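Local coordinates for RNA-binding protein RO60 (Deinococcus radiodurans, PDB 2NVO), which binds several small RNAs that accumulate during recovery from ultraviolet irradiation and contributes to the resistance of the bacterium to that radiation, at residues A[74-79]-A[107-112]; A[164-169]-A[198-203]. All blocks are in the same frame, centred on the assembly; numbering follows the deposited sequence.

Contact 1: A[74-79]-A[107-112]; sequences ELVQRD and ALIAKT
Val76 and Ile109 bring their CA atoms to 6.0 Å where the helical parts of 74-79 and 107-112 cross at -48°, with 9.9 Å between the axes of these short segments. Val76 carries the apolar half of the contact. Val76 CG1, held anti to the backbone N (chi1 166°), lies against the backbone of the other helix, 3.9 Å from Ile109 CA, and also meets Ile109 CG1. The other branch, Val76 CG2, faces Leu108 CB at 4.2 Å. At the next residue, Gln77, the contact becomes polar. The Gln77 side chain bends at chi2 and swings its amide across Thr112, where Gln77 NE2 donates to Thr112 O at 2.8 Å. The bond is nearly straight at the hydrogen (166°) and its acceptor lies close to the amide plane of Gln77, yet NE2 sits well above the carbonyl plane of Thr112, off the lone pairs. A water accepts from Gln77 NE2 at 3.1 Å and gives a weak bond to Thr112 OG1. Thr112 OG1 also donates back to Leu108 O at 2.7 Å, on the opposite face of that carbonyl from Thr112 N, so two bonds grip the oxygen. Pro114 flanks Gln77, while Ala80, Ala83 and Leu84 of helix 80-93 and Ala122 of helix 116-129 pack round Ile109. Such layered helix-on-helix packing belongs to the HEAT-like repeats of the horseshoe-shaped TROVE domain.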
ATOM      1  N   GLU A  74     -17.745 -21.305   0.481  1.00 30.52           N
ATOM      2  CA  GLU A  74     -19.052 -21.667  -0.057  1.00 33.97           C
ATOM      3  C   GLU A  74     -19.245 -21.158  -1.480  1.00 34.85           C
ATOM      4  O   GLU A  74     -19.822 -21.842  -2.319  1.00 36.14           O
ATOM      5  CB  GLU A  74     -20.145 -21.110   0.854  1.00 34.06           C
ATOM      6  CG  GLU A  74     -21.425 -20.688   0.143  1.00 38.01           C
ATOM      7  CD  GLU A  74     -22.069 -19.476   0.808  1.00 42.80           C
ATOM      8  OE1 GLU A  74     -21.671 -18.334   0.481  1.00 37.31           O
ATOM      9  OE2 GLU A  74     -22.971 -19.664   1.658  1.00 52.99           O
ATOM     10  N   LEU A  75     -18.753 -19.957  -1.750  1.00 35.05           N
ATOM     11  CA  LEU A  75     -18.885 -19.382  -3.076  1.00 32.18           C
ATOM     12  C   LEU A  75     -18.001 -20.098  -4.080  1.00 33.65           C
ATOM     13  O   LEU A  75     -18.377 -20.263  -5.234  1.00 34.20           O
ATOM     14  CB  LEU A  75     -18.542 -17.896  -3.064  1.00 32.78           C
ATOM     15  CG  LEU A  75     -18.431 -17.296  -4.465  1.00 31.51           C
ATOM     16  CD1 LEU A  75     -19.794 -17.312  -5.156  1.00 36.46           C
ATOM     17  CD2 LEU A  75     -17.876 -15.883  -4.400  1.00 32.54           C
ATOM     18  N   VAL A  76     -16.815 -20.505  -3.644  1.00 34.46           N
ATOM     19  CA  VAL A  76     -15.886 -21.191  -4.529  1.00 32.21           C
ATOM     20  C   VAL A  76     -16.441 -22.546  -4.949  1.00 37.66           C
ATOM     21  O   VAL A  76     -16.234 -22.985  -6.078  1.00 40.57           O
ATOM     22  CB  VAL A  76     -14.503 -21.373  -3.879  1.00 33.89           C
ATOM     23  CG1 VAL A  76     -13.669 -22.373  -4.669  1.00 32.31           C
ATOM     24  CG2 VAL A  76     -13.787 -20.032  -3.788  1.00 30.33           C
ATOM     25  N   GLN A  77     -17.153 -23.203  -4.040  1.00 36.71           N
ATOM     26  CA  GLN A  77     -17.802 -24.469  -4.357  1.00 41.61           C
ATOM     27  C   GLN A  77     -18.986 -24.244  -5.284  1.00 42.55           C
ATOM     28  O   GLN A  77     -19.112 -24.896  -6.323  1.00 44.15           O
ATOM     29  CB  GLN A  77     -18.274 -25.167  -3.082  1.00 40.76           C
ATOM     30  CG  GLN A  77     -17.148 -25.629  -2.193  1.00 40.59           C
ATOM     31  CD  GLN A  77     -16.188 -26.550  -2.919  1.00 42.06           C
ATOM     32  OE1 GLN A  77     -16.581 -27.603  -3.429  1.00 46.82           O
ATOM     33  NE2 GLN A  77     -14.918 -26.163  -2.966  1.00 36.39           N
ATOM     34  N   ARG A  78     -19.836 -23.295  -4.900  1.00 42.91           N
ATOM     35  CA  ARG A  78     -21.071 -22.995  -5.612  1.00 42.67           C
ATOM     36  C   ARG A  78     -20.826 -22.527  -7.046  1.00 44.08           C
ATOM     37  O   ARG A  78     -21.439 -23.038  -7.984  1.00 42.98           O
ATOM     38  CB  ARG A  78     -21.874 -21.944  -4.844  1.00 41.63           C
ATOM     39  CG  ARG A  78     -23.370 -22.024  -5.078  1.00 45.29           C
ATOM     40  CD  ARG A  78     -24.095 -20.832  -4.481  1.00 47.60           C
ATOM     41  NE  ARG A  78     -23.446 -20.332  -3.271  1.00 43.31           N
ATOM     42  CZ  ARG A  78     -22.961 -19.103  -3.143  1.00 41.70           C
ATOM     43  NH1 ARG A  78     -22.383 -18.730  -2.011  1.00 41.21           N
ATOM     44  NH2 ARG A  78     -23.057 -18.243  -4.147  1.00 39.66           N
ATOM     45  N   ASP A  79     -19.927 -21.561  -7.214  1.00 41.01           N
ATOM     46  CA  ASP A  79     -19.634 -21.000  -8.534  1.00 40.26           C
ATOM     47  C   ASP A  79     -18.169 -20.555  -8.646  1.00 39.34           C
ATOM     48  O   ASP A  79     -17.864 -19.358  -8.631  1.00 37.09           O
ATOM     49  CB  ASP A  79     -20.585 -19.835  -8.838  1.00 38.31           C
ATOM     50  CG  ASP A  79     -20.461 -19.321 -10.272  1.00 41.51           C
ATOM     51  OD1 ASP A  79     -19.523 -19.729 -10.997  1.00 41.06           O
ATOM     52  OD2 ASP A  79     -21.310 -18.495 -10.675  1.00 40.68           O
ATOM     53  N   ALA A 107      -5.856 -19.876  -4.977  1.00 18.93           N
ATOM     54  CA  ALA A 107      -5.503 -21.173  -4.430  1.00 20.01           C
ATOM     55  C   ALA A 107      -6.738 -22.020  -4.163  1.00 22.83           C
ATOM     56  O   ALA A 107      -6.759 -23.202  -4.508  1.00 25.55           O
ATOM     57  CB  ALA A 107      -4.666 -21.024  -3.159  1.00 18.94           C
ATOM     58  N   LEU A 108      -7.761 -21.428  -3.548  1.00 18.99           N
ATOM     59  CA  LEU A 108      -8.973 -22.170  -3.194  1.00 21.70           C
ATOM     60  C   LEU A 108      -9.642 -22.763  -4.432  1.00 24.60           C
ATOM     61  O   LEU A 108     -10.019 -23.934  -4.448  1.00 26.18           O
ATOM     62  CB  LEU A 108      -9.980 -21.285  -2.447  1.00 24.60           C
ATOM     63  CG  LEU A 108      -9.681 -20.862  -1.010  1.00 23.33           C
ATOM     64  CD1 LEU A 108     -10.612 -19.726  -0.573  1.00 22.64           C
ATOM     65  CD2 LEU A 108      -9.800 -22.054  -0.067  1.00 25.93           C
ATOM     66  N   ILE A 109      -9.806 -21.938  -5.457  1.00 23.86           N
ATOM     67  CA  ILE A 109     -10.380 -22.393  -6.712  1.00 25.29           C
ATOM     68  C   ILE A 109      -9.499 -23.485  -7.330  1.00 26.57           C
ATOM     69  O   ILE A 109      -9.956 -24.602  -7.586  1.00 32.28           O
ATOM     70  CB  ILE A 109     -10.539 -21.231  -7.705  1.00 25.07           C
ATOM     71  CG1 ILE A 109     -11.384 -20.107  -7.098  1.00 23.41           C
ATOM     72  CG2 ILE A 109     -11.159 -21.732  -9.014  1.00 29.56           C
ATOM     73  CD1 ILE A 109     -11.424 -18.847  -7.963  1.00 26.21           C
ATOM     74  N   ALA A 110      -8.229 -23.163  -7.538  1.00 23.37           N
ATOM     75  CA  ALA A 110      -7.287 -24.080  -8.163  1.00 26.50           C
ATOM     76  C   ALA A 110      -7.223 -25.426  -7.452  1.00 29.50           C
ATOM     77  O   ALA A 110      -7.101 -26.465  -8.102  1.00 29.71           O
ATOM     78  CB  ALA A 110      -5.893 -23.452  -8.238  1.00 21.29           C
ATOM     79  N   LYS A 111      -7.316 -25.408  -6.126  1.00 24.05           N
ATOM     80  CA  LYS A 111      -7.094 -26.619  -5.342  1.00 27.52           C
ATOM     81  C   LYS A 111      -8.372 -27.353  -4.964  1.00 31.56           C
ATOM     82  O   LYS A 111      -8.350 -28.563  -4.792  1.00 33.72           O
ATOM     83  CB  LYS A 111      -6.298 -26.320  -4.069  1.00 24.28           C
ATOM     84  CG  LYS A 111      -4.908 -25.747  -4.302  1.00 24.78           C
ATOM     85  CD  LYS A 111      -3.966 -26.740  -4.953  1.00 24.43           C
ATOM     86  CE  LYS A 111      -3.739 -27.963  -4.076  1.00 26.55           C
ATOM     87  NZ  LYS A 111      -2.530 -28.736  -4.486  1.00 26.37           N
ATOM     88  N   THR A 112      -9.479 -26.634  -4.819  1.00 29.62           N
ATOM     89  CA  THR A 112     -10.678 -27.252  -4.262  1.00 31.37           C
ATOM     90  C   THR A 112     -11.982 -27.016  -5.029  1.00 34.26           C
ATOM     91  O   THR A 112     -13.047 -27.447  -4.581  1.00 33.29           O
ATOM     92  CB  THR A 112     -10.887 -26.860  -2.782  1.00 32.81           C
ATOM     93  OG1 THR A 112     -11.385 -25.519  -2.696  1.00 29.69           O
ATOM     94  CG2 THR A 112      -9.583 -26.986  -2.002  1.00 30.59           C
TER
HETATM   95  O   HOH W   1     -13.912 -23.849  -1.138  1.00 34.08           O

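Contact 2: A[164-169]-A[198-203]; sequences ADVDKL and AARNAV
Arg200 reaches from helix 198-209 over Val166 to Ala164, at the start of helix 166-175, joining two helices of the HEAT-like TROVE domain within a region that probably binds RNA. The tight part lies deeper, between Leu169 and Val203. Leu169 CD1 and Val203 CG1 are only 3.5 Å apart, closer than usual for two carbons, and the same valine methyl also presses on Leu169 CB. Val203 CG1 is placed there by chi1 66°, which sets it between the backbone N and the carbonyl carbon; Ile223 of helix 219-229 packs against this valine too. Toward the more exposed side the fit relaxes. Val166 CG2 meets Ala199 CB at 4.3 Å, and Asp165, at the N-cap, has its CB pointing away from the partner helix, while Asp165 OD1 accepts from Lys168 N at 2.8 Å. The Arg200 stem bridges the two zones: Arg200 CG lies 3.7 Å from Val166 CB, and the Leu169 side chain crosses that of Arg200 at about a right angle, with its CD1 touching CG. The chain bends at chi3, and beyond it Asp197 and Asp196 make salt bridges to Arg200 NE and NH2, probably fixing the rotation of the guanidinium. Arg200 NH1 bonds weakly to Glu162 O and donates to Ala164 O at 2.9 Å (N-H...O 166°); Ala164 O lies near the guanidinium plane, but NH1 stands 61° out of the carbonyl plane.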
ATOM      1  N   ALA A 164       8.090 -17.453 -17.784  1.00 23.27           N
ATOM      2  CA  ALA A 164       8.874 -16.283 -17.400  1.00 27.89           C
ATOM      3  C   ALA A 164      10.164 -16.156 -18.207  1.00 27.00           C
ATOM      4  O   ALA A 164      10.893 -17.135 -18.377  1.00 25.59           O
ATOM      5  CB  ALA A 164       9.197 -16.338 -15.900  1.00 26.06           C
ATOM      6  N   ASP A 165      10.466 -14.945 -18.670  1.00 30.94           N
ATOM      7  CA  ASP A 165      11.676 -14.728 -19.467  1.00 31.69           C
ATOM      8  C   ASP A 165      12.951 -14.781 -18.621  1.00 33.11           C
ATOM      9  O   ASP A 165      12.903 -14.706 -17.391  1.00 30.26           O
ATOM     10  CB  ASP A 165      11.577 -13.448 -20.325  1.00 36.45           C
ATOM     11  CG  ASP A 165      12.220 -12.218 -19.672  1.00 39.32           C
ATOM     12  OD1 ASP A 165      12.166 -12.066 -18.433  1.00 35.41           O
ATOM     13  OD2 ASP A 165      12.768 -11.379 -20.425  1.00 42.32           O
ATOM     14  N   VAL A 166      14.089 -14.931 -19.290  1.00 31.82           N
ATOM     15  CA  VAL A 166      15.360 -15.149 -18.613  1.00 32.83           C
ATOM     16  C   VAL A 166      15.708 -14.004 -17.639  1.00 36.12           C
ATOM     17  O   VAL A 166      16.450 -14.199 -16.669  1.00 34.45           O
ATOM     18  CB  VAL A 166      16.498 -15.389 -19.640  1.00 36.03           C
ATOM     19  CG1 VAL A 166      16.662 -14.174 -20.562  1.00 36.84           C
ATOM     20  CG2 VAL A 166      17.808 -15.738 -18.940  1.00 38.11           C
ATOM     21  N   ASP A 167      15.151 -12.821 -17.885  1.00 33.76           N
ATOM     22  CA  ASP A 167      15.407 -11.665 -17.025  1.00 32.46           C
ATOM     23  C   ASP A 167      14.569 -11.714 -15.743  1.00 32.98           C
ATOM     24  O   ASP A 167      15.066 -11.406 -14.658  1.00 29.47           O
ATOM     25  CB  ASP A 167      15.165 -10.363 -17.790  1.00 34.84           C
ATOM     26  CG  ASP A 167      15.996 -10.277 -19.068  1.00 34.46           C
ATOM     27  OD1 ASP A 167      17.230 -10.469 -19.004  1.00 30.61           O
ATOM     28  OD2 ASP A 167      15.409 -10.024 -20.137  1.00 42.56           O
ATOM     29  N   LYS A 168      13.303 -12.104 -15.864  1.00 31.98           N
ATOM     30  CA  LYS A 168      12.462 -12.269 -14.683  1.00 32.36           C
ATOM     31  C   LYS A 168      12.946 -13.444 -13.840  1.00 33.37           C
ATOM     32  O   LYS A 168      12.911 -13.396 -12.606  1.00 31.65           O
ATOM     33  CB  LYS A 168      10.996 -12.474 -15.052  1.00 31.89           C
ATOM     34  CG  LYS A 168      10.170 -12.956 -13.864  1.00 29.96           C
ATOM     35  CD  LYS A 168       8.744 -13.344 -14.234  1.00 31.90           C
ATOM     36  CE  LYS A 168       7.783 -12.178 -14.082  1.00 29.69           C
ATOM     37  NZ  LYS A 168       6.369 -12.648 -14.018  1.00 29.45           N
ATOM     38  N   LEU A 169      13.403 -14.502 -14.502  1.00 31.10           N
ATOM     39  CA  LEU A 169      13.894 -15.661 -13.775  1.00 30.81           C
ATOM     40  C   LEU A 169      15.138 -15.308 -12.972  1.00 30.12           C
ATOM     41  O   LEU A 169      15.268 -15.702 -11.805  1.00 22.82           O
ATOM     42  CB  LEU A 169      14.181 -16.830 -14.718  1.00 28.72           C
ATOM     43  CG  LEU A 169      12.966 -17.592 -15.247  1.00 28.73           C
ATOM     44  CD1 LEU A 169      13.422 -18.861 -15.966  1.00 24.86           C
ATOM     45  CD2 LEU A 169      11.981 -17.929 -14.124  1.00 26.53           C
ATOM     46  N   ALA A 198      18.117 -22.958 -23.538  1.00 24.03           N
ATOM     47  CA  ALA A 198      19.134 -23.394 -22.589  1.00 28.88           C
ATOM     48  C   ALA A 198      19.430 -22.349 -21.515  1.00 29.47           C
ATOM     49  O   ALA A 198      19.800 -22.702 -20.396  1.00 26.45           O
ATOM     50  CB  ALA A 198      20.409 -23.774 -23.319  1.00 26.37           C
ATOM     51  N   ALA A 199      19.282 -21.076 -21.871  1.00 27.51           N
ATOM     52  CA  ALA A 199      19.544 -19.983 -20.940  1.00 32.11           C
ATOM     53  C   ALA A 199      18.615 -20.094 -19.735  1.00 29.58           C
ATOM     54  O   ALA A 199      19.062 -20.134 -18.587  1.00 30.47           O
ATOM     55  CB  ALA A 199      19.370 -18.638 -21.628  1.00 29.00           C
ATOM     56  N   ARG A 200      17.319 -20.163 -20.004  1.00 28.67           N
ATOM     57  CA  ARG A 200      16.343 -20.255 -18.936  1.00 30.42           C
ATOM     58  C   ARG A 200      16.467 -21.539 -18.124  1.00 29.96           C
ATOM     59  O   ARG A 200      16.294 -21.513 -16.905  1.00 23.82           O
ATOM     60  CB  ARG A 200      14.932 -20.069 -19.473  1.00 29.09           C
ATOM     61  CG  ARG A 200      14.621 -18.619 -19.777  1.00 30.28           C
ATOM     62  CD  ARG A 200      13.148 -18.439 -20.006  1.00 32.76           C
ATOM     63  NE  ARG A 200      12.666 -19.336 -21.049  1.00 31.17           N
ATOM     64  CZ  ARG A 200      11.385 -19.487 -21.362  1.00 30.56           C
ATOM     65  NH1 ARG A 200      10.461 -18.792 -20.713  1.00 29.86           N
ATOM     66  NH2 ARG A 200      11.030 -20.327 -22.327  1.00 28.75           N
ATOM     67  N   ASN A 201      16.778 -22.649 -18.789  1.00 26.62           N
ATOM     68  CA  ASN A 201      16.996 -23.912 -18.087  1.00 29.39           C
ATOM     69  C   ASN A 201      18.206 -23.805 -17.171  1.00 28.78           C
ATOM     70  O   ASN A 201      18.260 -24.432 -16.113  1.00 23.64           O
ATOM     71  CB  ASN A 201      17.190 -25.065 -19.075  1.00 28.16           C
ATOM     72  CG  ASN A 201      15.885 -25.528 -19.695  1.00 27.54           C
ATOM     73  OD1 ASN A 201      14.814 -25.331 -19.127  1.00 29.06           O
ATOM     74  ND2 ASN A 201      15.970 -26.152 -20.866  1.00 25.79           N
ATOM     75  N   ALA A 202      19.180 -23.012 -17.607  1.00 26.44           N
ATOM     76  CA  ALA A 202      20.397 -22.781 -16.848  1.00 30.06           C
ATOM     77  C   ALA A 202      20.106 -22.014 -15.555  1.00 30.60           C
ATOM     78  O   ALA A 202      20.673 -22.326 -14.503  1.00 30.62           O
ATOM     79  CB  ALA A 202      21.421 -22.037 -17.702  1.00 30.40           C
ATOM     80  N   VAL A 203      19.218 -21.022 -15.631  1.00 27.87           N
ATOM     81  CA  VAL A 203      18.875 -20.242 -14.444  1.00 28.26           C
ATOM     82  C   VAL A 203      17.975 -21.035 -13.512  1.00 30.14           C
ATOM     83  O   VAL A 203      18.015 -20.854 -12.293  1.00 27.53           O
ATOM     84  CB  VAL A 203      18.210 -18.885 -14.778  1.00 28.20           C
ATOM     85  CG1 VAL A 203      16.860 -19.090 -15.412  1.00 31.90           C
ATOM     86  CG2 VAL A 203      18.048 -18.049 -13.510  1.00 29.27           C
TER

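Overall arrangement
From the N terminus, the chain enters contact 1 on helix 70-78, runs through helix 80-93 and returns on helix 100-112, closing a loop of 27 intervening residues that is mostly helix. Only after helices 116-129, 133-143 and 151-163 does contact 2 open at 164-169. Its loop of 28 residues holds the small two-stranded sheet 178-179/182-183 and helix 184-191, and closes at 198-203. The two contacts therefore follow in series, neither nested nor crossed. The centres of contact 1 and contact 2 lie about 32 Å apart, and the nearest atoms of contact 1 and contact 2 about 17 Å apart. They thus tie together separate helix neighbourhoods along the TROVE horseshoe, which the VWFA-like domain closes into a ring.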